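Local coordinates for DUF1904 domain-containing protein (PDB 1U9D) that is of unknown function but belongs to the DUF1904 family of the MIF clan, at residues V70-F75 with V105-L110; L19-V24 with F51-I56. One frame throughout, in Å; residues are numbered along the deposited sequence.

Contact 1. Residues V70-F75 with V105-L110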
ATOM      1  N   VAL A  70      14.737 -19.441   4.783  1.00 17.29           N
ATOM      2  CA  VAL A  70      13.333 -19.094   4.793  1.00 18.12           C
ATOM      3  C   VAL A  70      12.940 -18.954   3.330  1.00 17.81           C
ATOM      4  O   VAL A  70      13.562 -18.180   2.596  1.00 16.58           O
ATOM      5  CB  VAL A  70      13.074 -17.774   5.507  1.00 18.43           C
ATOM      6  CG1 VAL A  70      11.574 -17.441   5.487  1.00 19.75           C
ATOM      7  CG2 VAL A  70      13.624 -17.824   6.924  1.00 21.09           C
ATOM      8  N   GLU A  71      11.955 -19.731   2.909  1.00 17.27           N
ATOM      9  CA  GLU A  71      11.398 -19.643   1.581  1.00 18.52           C
ATOM     10  C   GLU A  71      10.145 -18.808   1.723  1.00 18.46           C
ATOM     11  O   GLU A  71       9.385 -19.017   2.670  1.00 18.57           O
ATOM     12  CB  GLU A  71      10.994 -21.004   1.063  1.00 19.50           C
ATOM     13  CG  GLU A  71      12.117 -21.906   0.603  1.00 25.99           C
ATOM     14  CD  GLU A  71      11.583 -23.255   0.155  1.00 32.39           C
ATOM     15  OE1 GLU A  71      10.649 -23.769   0.806  1.00 36.55           O
ATOM     16  OE2 GLU A  71      12.073 -23.783  -0.855  1.00 37.73           O
ATOM     17  N   VAL A  72       9.941 -17.871   0.811  1.00 17.28           N
ATOM     18  CA  VAL A  72       8.747 -17.010   0.840  1.00 16.22           C
ATOM     19  C   VAL A  72       8.033 -17.294  -0.456  1.00 16.57           C
ATOM     20  O   VAL A  72       8.552 -17.016  -1.536  1.00 15.38           O
ATOM     21  CB  VAL A  72       9.093 -15.550   0.948  1.00 15.85           C
ATOM     22  CG1 VAL A  72       7.848 -14.678   0.916  1.00 14.10           C
ATOM     23  CG2 VAL A  72       9.893 -15.275   2.217  1.00 17.01           C
ATOM     24  N   LEU A  73       6.872 -17.924  -0.376  1.00 15.83           N
ATOM     25  CA  LEU A  73       6.080 -18.166  -1.557  1.00 17.13           C
ATOM     26  C   LEU A  73       5.048 -17.061  -1.594  1.00 16.60           C
ATOM     27  O   LEU A  73       4.326 -16.861  -0.623  1.00 17.32           O
ATOM     28  CB  LEU A  73       5.410 -19.517  -1.519  1.00 17.61           C
ATOM     29  CG  LEU A  73       6.417 -20.642  -1.716  1.00 23.41           C
ATOM     30  CD1 LEU A  73       6.947 -21.094  -0.387  1.00 27.63           C
ATOM     31  CD2 LEU A  73       5.775 -21.803  -2.505  1.00 28.98           C
ATOM     32  N   TRP A  74       5.026 -16.290  -2.669  1.00 16.07           N
ATOM     33  CA  TRP A  74       4.133 -15.127  -2.688  1.00 16.03           C
ATOM     34  C   TRP A  74       3.775 -14.675  -4.083  1.00 15.42           C
ATOM     35  O   TRP A  74       4.298 -15.199  -5.022  1.00 15.62           O
ATOM     36  CB  TRP A  74       4.774 -13.991  -1.893  1.00 15.75           C
ATOM     37  CG  TRP A  74       5.962 -13.321  -2.550  1.00 16.17           C
ATOM     38  CD1 TRP A  74       6.732 -13.785  -3.587  1.00 17.94           C
ATOM     39  CD2 TRP A  74       6.518 -12.062  -2.180  1.00 18.25           C
ATOM     40  NE1 TRP A  74       7.714 -12.872  -3.894  1.00 19.36           N
ATOM     41  CE2 TRP A  74       7.598 -11.803  -3.046  1.00 19.37           C
ATOM     42  CE3 TRP A  74       6.199 -11.114  -1.202  1.00 22.51           C
ATOM     43  CZ2 TRP A  74       8.355 -10.646  -2.963  1.00 23.19           C
ATOM     44  CZ3 TRP A  74       6.945  -9.964  -1.123  1.00 24.35           C
ATOM     45  CH2 TRP A  74       8.017  -9.744  -1.993  1.00 21.80           C
ATOM     46  N   PHE A  75       2.896 -13.688  -4.223  1.00 16.25           N
ATOM     47  CA  PHE A  75       2.568 -13.164  -5.562  1.00 17.07           C
ATOM     48  C   PHE A  75       3.568 -12.180  -6.124  1.00 19.28           C
ATOM     49  O   PHE A  75       3.486 -11.800  -7.309  1.00 19.97           O
ATOM     50  CB  PHE A  75       1.197 -12.478  -5.556  1.00 16.59           C
ATOM     51  CG  PHE A  75       0.054 -13.403  -5.298  1.00 14.93           C
ATOM     52  CD1 PHE A  75      -0.003 -14.627  -5.900  1.00 12.90           C
ATOM     53  CD2 PHE A  75      -1.005 -13.011  -4.477  1.00 17.26           C
ATOM     54  CE1 PHE A  75      -1.080 -15.481  -5.684  1.00 16.86           C
ATOM     55  CE2 PHE A  75      -2.092 -13.851  -4.266  1.00 18.33           C
ATOM     56  CZ  PHE A  75      -2.121 -15.087  -4.847  1.00 18.08           C
ATOM     57  N   VAL A 105      17.306 -16.266   2.390  1.00 16.58           N
ATOM     58  CA  VAL A 105      15.875 -15.965   2.256  1.00 16.07           C
ATOM     59  C   VAL A 105      15.626 -16.055   0.769  1.00 16.47           C
ATOM     60  O   VAL A 105      16.296 -15.368  -0.011  1.00 16.73           O
ATOM     61  CB  VAL A 105      15.510 -14.566   2.743  1.00 16.25           C
ATOM     62  CG1 VAL A 105      14.029 -14.294   2.465  1.00 15.42           C
ATOM     63  CG2 VAL A 105      15.809 -14.360   4.238  1.00 17.23           C
ATOM     64  N   VAL A 106      14.699 -16.890   0.342  1.00 15.12           N
ATOM     65  CA  VAL A 106      14.490 -17.087  -1.095  1.00 15.47           C
ATOM     66  C   VAL A 106      13.018 -16.842  -1.426  1.00 14.78           C
ATOM     67  O   VAL A 106      12.155 -17.401  -0.766  1.00 14.98           O
ATOM     68  CB  VAL A 106      14.915 -18.526  -1.535  1.00 15.78           C
ATOM     69  CG1 VAL A 106      14.112 -19.555  -0.926  1.00 19.80           C
ATOM     70  CG2 VAL A 106      14.800 -18.683  -3.041  1.00 19.39           C
ATOM     71  N   PHE A 107      12.732 -16.019  -2.419  1.00 13.52           N
ATOM     72  CA  PHE A 107      11.366 -15.717  -2.777  1.00 15.00           C
ATOM     73  C   PHE A 107      10.995 -16.543  -4.004  1.00 17.21           C
ATOM     74  O   PHE A 107      11.754 -16.613  -4.954  1.00 18.62           O
ATOM     75  CB  PHE A 107      11.237 -14.219  -3.043  1.00 14.64           C
ATOM     76  CG  PHE A 107      11.449 -13.365  -1.831  1.00 14.38           C
ATOM     77  CD1 PHE A 107      10.377 -12.852  -1.128  1.00 16.76           C
ATOM     78  CD2 PHE A 107      12.722 -13.048  -1.395  1.00 16.52           C
ATOM     79  CE1 PHE A 107      10.588 -12.075   0.001  1.00 14.46           C
ATOM     80  CE2 PHE A 107      12.924 -12.277  -0.279  1.00 15.48           C
ATOM     81  CZ  PHE A 107      11.836 -11.787   0.424  1.00 15.78           C
ATOM     82  N   ILE A 108       9.840 -17.189  -3.979  1.00 17.96           N
ATOM     83  CA  ILE A 108       9.380 -17.955  -5.110  1.00 19.69           C
ATOM     84  C   ILE A 108       8.050 -17.354  -5.556  1.00 20.78           C
ATOM     85  O   ILE A 108       7.129 -17.332  -4.788  1.00 18.67           O
ATOM     86  CB  ILE A 108       9.249 -19.431  -4.743  1.00 20.71           C
ATOM     87  CG1 ILE A 108      10.653 -20.024  -4.472  1.00 22.94           C
ATOM     88  CG2 ILE A 108       8.570 -20.209  -5.876  1.00 22.66           C
ATOM     89  CD1 ILE A 108      10.648 -21.170  -3.543  1.00 26.14           C
ATOM     90  N   PRO A 109       7.993 -16.818  -6.770  1.00 22.19           N
ATOM     91  CA  PRO A 109       6.769 -16.209  -7.300  1.00 22.90           C
ATOM     92  C   PRO A 109       5.696 -17.239  -7.651  1.00 22.95           C
ATOM     93  O   PRO A 109       5.981 -18.244  -8.282  1.00 23.41           O
ATOM     94  CB  PRO A 109       7.265 -15.515  -8.571  1.00 24.04           C
ATOM     95  CG  PRO A 109       8.360 -16.372  -9.027  1.00 23.59           C
ATOM     96  CD  PRO A 109       9.087 -16.718  -7.751  1.00 23.45           C
ATOM     97  N   LEU A 110       4.471 -16.987  -7.200  1.00 21.95           N
ATOM     98  CA  LEU A 110       3.294 -17.735  -7.582  1.00 21.77           C
ATOM     99  C   LEU A 110       2.474 -16.841  -8.512  1.00 21.09           C
ATOM    100  O   LEU A 110       2.486 -15.616  -8.380  1.00 19.11           O
ATOM    101  CB  LEU A 110       2.442 -18.041  -6.364  1.00 23.07           C
ATOM    102  CG  LEU A 110       3.078 -18.925  -5.282  1.00 25.01           C
ATOM    103  CD1 LEU A 110       2.211 -18.946  -4.045  1.00 26.71           C
ATOM    104  CD2 LEU A 110       3.276 -20.331  -5.819  1.00 28.15           C
TER
HETATM  105  O   HOH W   1       2.772 -13.162  -9.437  1.00 37.60           O
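Trp-74 and Phe-107 make the tight part of this contact, on the face that also carries Val-70, Val-72 and Val-105. Phe-107 CD1 sits 3.5 Å from Trp-74 CZ2, over the rim of the indole; the six-membered ring of Trp-74 and the phenyl meet obliquely, their planes 43° apart. The indole gets there because Trp-74 CG lies between its own backbone N and carbonyl carbon (chi1 72°), swinging the ring toward Phe-107. Val-72 lies alongside the phenyl, its CB 3.6 Å from Phe-107 CD1, and its CG1 shares the indole face with Phe-107. Helix 79-97 packs on this side, with Gln-82 touching both side chains and Ile-85 reaching Trp-74. That helix is the crossover of a beta-alpha-beta unit whose strands run parallel at 22°. Five backbone hydrogen bonds join them, from Val-106 N to Val-70 O through to Leu-110 N to Trp-74 O, both at 2.8 Å; Trp-74 N to Ile-108 O is longer, at 3.2 Å. The face carrying Glu-71, Val-106, Leu-73 and Ile-108 is partly exposed along its length, whereas Val-70, Val-72 and Trp-74 are buried, with Pro-109 exposed at the strand end on their face. Glu-71 CG lies beside Val-106 CG1 at 3.4 Å, its carboxylate is engaged by Arg-22 through OE1, and Leu-73 CB is 4.1 Å from Leu-110 CD1. Past the strands, one water donates to both Phe-75 O and Leu-110 O.

Contact 2. Residues L19-V24 with F51-I56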
ATOM      1  N   LEU A  19       5.536 -18.159   4.545  1.00 15.93           N
ATOM      2  CA  LEU A  19       6.932 -18.279   4.942  1.00 15.60           C
ATOM      3  C   LEU A  19       7.176 -19.687   5.410  1.00 16.02           C
ATOM      4  O   LEU A  19       6.456 -20.171   6.293  1.00 15.33           O
ATOM      5  CB  LEU A  19       7.251 -17.328   6.070  1.00 15.25           C
ATOM      6  CG  LEU A  19       7.415 -15.874   5.618  1.00 18.19           C
ATOM      7  CD1 LEU A  19       6.072 -15.225   5.415  1.00 19.47           C
ATOM      8  CD2 LEU A  19       8.242 -15.148   6.654  1.00 17.55           C
ATOM      9  N   ARG A  20       8.206 -20.322   4.871  1.00 15.22           N
ATOM     10  CA  ARG A  20       8.556 -21.683   5.230  1.00 15.77           C
ATOM     11  C   ARG A  20       9.956 -21.699   5.822  1.00 16.24           C
ATOM     12  O   ARG A  20      10.881 -21.235   5.188  1.00 18.19           O
ATOM     13  CB  ARG A  20       8.495 -22.576   4.017  1.00 16.59           C
ATOM     14  CG  ARG A  20       7.153 -22.630   3.414  1.00 20.08           C
ATOM     15  CD  ARG A  20       7.046 -23.582   2.249  1.00 26.33           C
ATOM     16  NE  ARG A  20       5.666 -23.601   1.803  1.00 30.51           N
ATOM     17  CZ  ARG A  20       5.234 -24.178   0.693  1.00 32.50           C
ATOM     18  NH1 ARG A  20       6.075 -24.784  -0.125  1.00 30.22           N
ATOM     19  NH2 ARG A  20       3.941 -24.108   0.406  1.00 34.02           N
ATOM     20  N   PHE A  21      10.085 -22.204   7.042  1.00 15.62           N
ATOM     21  CA  PHE A  21      11.321 -22.165   7.775  1.00 15.94           C
ATOM     22  C   PHE A  21      11.974 -23.519   7.704  1.00 16.91           C
ATOM     23  O   PHE A  21      11.387 -24.498   8.156  1.00 16.64           O
ATOM     24  CB  PHE A  21      11.016 -21.794   9.224  1.00 15.68           C
ATOM     25  CG  PHE A  21      10.536 -20.390   9.386  1.00 16.05           C
ATOM     26  CD1 PHE A  21      11.438 -19.362   9.587  1.00 20.49           C
ATOM     27  CD2 PHE A  21       9.199 -20.089   9.270  1.00 20.19           C
ATOM     28  CE1 PHE A  21      11.004 -18.028   9.698  1.00 22.56           C
ATOM     29  CE2 PHE A  21       8.758 -18.767   9.373  1.00 23.62           C
ATOM     30  CZ  PHE A  21       9.678 -17.738   9.600  1.00 24.01           C
ATOM     31  N   ARG A  22      13.170 -23.574   7.137  1.00 18.17           N
ATOM     32  CA  ARG A  22      13.895 -24.817   6.934  1.00 19.82           C
ATOM     33  C   ARG A  22      15.234 -24.740   7.653  1.00 19.83           C
ATOM     34  O   ARG A  22      15.870 -23.686   7.658  1.00 19.61           O
ATOM     35  CB  ARG A  22      14.231 -25.012   5.465  1.00 20.44           C
ATOM     36  CG  ARG A  22      13.102 -24.918   4.511  1.00 26.32           C
ATOM     37  CD  ARG A  22      13.396 -25.652   3.200  1.00 30.02           C
ATOM     38  NE  ARG A  22      12.146 -25.706   2.513  1.00 35.20           N
ATOM     39  CZ  ARG A  22      11.488 -26.800   2.214  1.00 34.79           C
ATOM     40  NH1 ARG A  22      11.979 -28.003   2.469  1.00 35.73           N
ATOM     41  NH2 ARG A  22      10.332 -26.671   1.621  1.00 34.06           N
ATOM     42  N   ALA A  23      15.679 -25.866   8.208  1.00 20.18           N
ATOM     43  CA  ALA A  23      16.985 -25.947   8.875  1.00 20.45           C
ATOM     44  C   ALA A  23      17.137 -24.942  10.010  1.00 21.59           C
ATOM     45  O   ALA A  23      18.207 -24.371  10.235  1.00 20.78           O
ATOM     46  CB  ALA A  23      18.115 -25.793   7.840  1.00 20.68           C
ATOM     47  N   VAL A  24      16.047 -24.725  10.730  1.00 23.06           N
ATOM     48  CA  VAL A  24      16.008 -23.796  11.852  1.00 24.69           C
ATOM     49  C   VAL A  24      15.386 -24.565  13.028  1.00 24.92           C
ATOM     50  O   VAL A  24      14.394 -25.261  12.866  1.00 24.70           O
ATOM     51  CB  VAL A  24      15.144 -22.548  11.577  1.00 25.91           C
ATOM     52  CG1 VAL A  24      15.849 -21.556  10.711  1.00 27.78           C
ATOM     53  CG2 VAL A  24      13.854 -22.928  10.925  1.00 28.31           C
ATOM     54  N   PHE A  51      -0.707 -13.661   6.201  1.00 21.14           N
ATOM     55  CA  PHE A  51       0.567 -14.363   6.293  1.00 19.74           C
ATOM     56  C   PHE A  51       0.352 -15.764   6.853  1.00 19.88           C
ATOM     57  O   PHE A  51      -0.505 -15.977   7.715  1.00 19.30           O
ATOM     58  CB  PHE A  51       1.550 -13.614   7.209  1.00 20.03           C
ATOM     59  CG  PHE A  51       1.868 -12.220   6.763  1.00 18.55           C
ATOM     60  CD1 PHE A  51       3.076 -11.932   6.148  1.00 20.48           C
ATOM     61  CD2 PHE A  51       0.988 -11.186   7.002  1.00 19.74           C
ATOM     62  CE1 PHE A  51       3.366 -10.659   5.707  1.00 21.14           C
ATOM     63  CE2 PHE A  51       1.292  -9.890   6.590  1.00 21.12           C
ATOM     64  CZ  PHE A  51       2.482  -9.639   5.937  1.00 21.48           C
ATOM     65  N   THR A  52       1.129 -16.728   6.370  1.00 19.07           N
ATOM     66  CA  THR A  52       1.177 -18.036   7.000  1.00 18.57           C
ATOM     67  C   THR A  52       2.654 -18.373   7.245  1.00 17.35           C
ATOM     68  O   THR A  52       3.542 -17.934   6.507  1.00 14.96           O
ATOM     69  CB  THR A  52       0.464 -19.106   6.169  1.00 20.39           C
ATOM     70  OG1 THR A  52       1.198 -19.365   4.966  1.00 26.06           O
ATOM     71  CG2 THR A  52      -0.896 -18.621   5.672  1.00 22.59           C
ATOM     72  N   PHE A  53       2.888 -19.120   8.305  1.00 15.47           N
ATOM     73  CA  PHE A  53       4.220 -19.486   8.746  1.00 14.79           C
ATOM     74  C   PHE A  53       4.260 -20.990   8.921  1.00 16.56           C
ATOM     75  O   PHE A  53       3.378 -21.564   9.571  1.00 16.18           O
ATOM     76  CB  PHE A  53       4.519 -18.816  10.078  1.00 14.84           C
ATOM     77  CG  PHE A  53       4.403 -17.338  10.044  1.00 14.78           C
ATOM     78  CD1 PHE A  53       5.503 -16.556   9.781  1.00 16.40           C
ATOM     79  CD2 PHE A  53       3.185 -16.716  10.260  1.00 15.54           C
ATOM     80  CE1 PHE A  53       5.388 -15.176   9.736  1.00 18.89           C
ATOM     81  CE2 PHE A  53       3.079 -15.367  10.204  1.00 17.63           C
ATOM     82  CZ  PHE A  53       4.185 -14.591   9.930  1.00 17.24           C
ATOM     83  N   GLU A  54       5.265 -21.647   8.348  1.00 16.01           N
ATOM     84  CA  GLU A  54       5.352 -23.104   8.399  1.00 17.87           C
ATOM     85  C   GLU A  54       6.751 -23.519   8.871  1.00 17.30           C
ATOM     86  O   GLU A  54       7.720 -23.041   8.354  1.00 16.87           O
ATOM     87  CB  GLU A  54       5.075 -23.663   6.997  1.00 18.74           C
ATOM     88  CG  GLU A  54       5.266 -25.151   6.831  1.00 24.19           C
ATOM     89  CD  GLU A  54       4.748 -25.687   5.495  1.00 31.28           C
ATOM     90  OE1 GLU A  54       4.810 -26.925   5.310  1.00 36.09           O
ATOM     91  OE2 GLU A  54       4.280 -24.903   4.622  1.00 35.49           O
ATOM     92  N   LEU A  55       6.844 -24.406   9.850  1.00 17.58           N
ATOM     93  CA  LEU A  55       8.099 -25.044  10.220  1.00 18.78           C
ATOM     94  C   LEU A  55       8.169 -26.382   9.497  1.00 19.47           C
ATOM     95  O   LEU A  55       7.307 -27.214   9.690  1.00 16.91           O
ATOM     96  CB  LEU A  55       8.141 -25.290  11.717  1.00 19.99           C
ATOM     97  CG  LEU A  55       9.359 -26.023  12.296  1.00 23.83           C
ATOM     98  CD1 LEU A  55      10.632 -25.320  11.908  1.00 25.55           C
ATOM     99  CD2 LEU A  55       9.181 -26.148  13.809  1.00 29.33           C
ATOM    100  N   ILE A  56       9.216 -26.586   8.700  1.00 21.71           N
ATOM    101  CA  ILE A  56       9.317 -27.736   7.814  1.00 24.96           C
ATOM    102  C   ILE A  56      10.121 -28.771   8.588  1.00 27.21           C
ATOM    103  O   ILE A  56      11.168 -28.444   9.099  1.00 27.07           O
ATOM    104  CB  ILE A  56      10.025 -27.318   6.496  1.00 24.97           C
ATOM    105  CG1 ILE A  56       9.196 -26.272   5.753  1.00 27.16           C
ATOM    106  CG2 ILE A  56      10.310 -28.515   5.601  1.00 27.36           C
ATOM    107  CD1 ILE A  56       7.866 -26.747   5.332  1.00 27.26           C
TER
HETATM  108  O   HOH W   2       3.698 -20.928   5.018  1.00 30.77           O
HETATM  109  O   HOH W   3       3.039 -22.989   3.429  1.00 53.12           O
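Ile-56 lies over a face of the Arg-22 guanidinium, with CG2 3.6 Å from Arg-22 NH1 and CG1 above the centre of the group. Glu-71 forms a salt bridge with Arg-22 NE, while the isoleucine lies against the flat face. On the same side of the sheet, Arg-20 and Glu-54 run side by side. Glu-54 extends with CG opposite its backbone N, which carries OE2 to within 3.4 Å of Arg-20 NE. Their planes are 65° apart and the oxygen stands well out of the guanidinium plane, so the salt bridge rests on charge alone. A water completes the link, accepting from Arg-20 NE in the guanidinium plane and donating to Glu-54 OE2 at 2.6 Å. A second water donates to Leu-19 O and also hydrogen-bonds Thr-52 OG1, which also hydrogen-bonds His-18 ND1.

The reverse face is apolar. Phe-21 and Phe-53 point the same way and meet at their edges, Phe-21 CE2 to Phe-53 CD1 at 4.0 Å. Glu-54 O also lies at the edge of the Phe-21 ring, 3.4 Å from CD2. In the loop after the strand, the Val-24 side chain passes that of Leu-55 in the opposite direction, CG2 of Val-24 4.1 Å from CD1 of Leu-55, beside Val-29 and Ala-26 of helix 26-44. Between the faces, four backbone hydrogen bonds set the register; that from Phe-21 N to Glu-54 O is nearly straight, while that from Glu-54 N to Leu-19 O is more bent (146°). Parallel strands 18° apart, joined through helix 26-44, form a beta-alpha-beta unit with one polar and one helix-covered face.

Overall arrangement
Along the chain contact 2 is complete before contact 1 begins; their centres lie about 11 Å apart within one mixed four-stranded sheet. Each pairs the two strands of a beta-alpha-beta unit, with helix 26-44 between the first pair and helix 79-97 between the second. The sheet order is 52-55, 18-22, 69-74, 104-109, so the units join through the antiparallel neighbours 18-22 and 69-74. The evidence for that seam is a probable Arg-20 N to Glu-71 O hydrogen bond, the packing of Leu-73 CD1 on Arg-20 NE (3.6 Å) and that of Val-70 on Phe-21. Two such units side by side are consistent with the MIF-like fold, although they reveal no function.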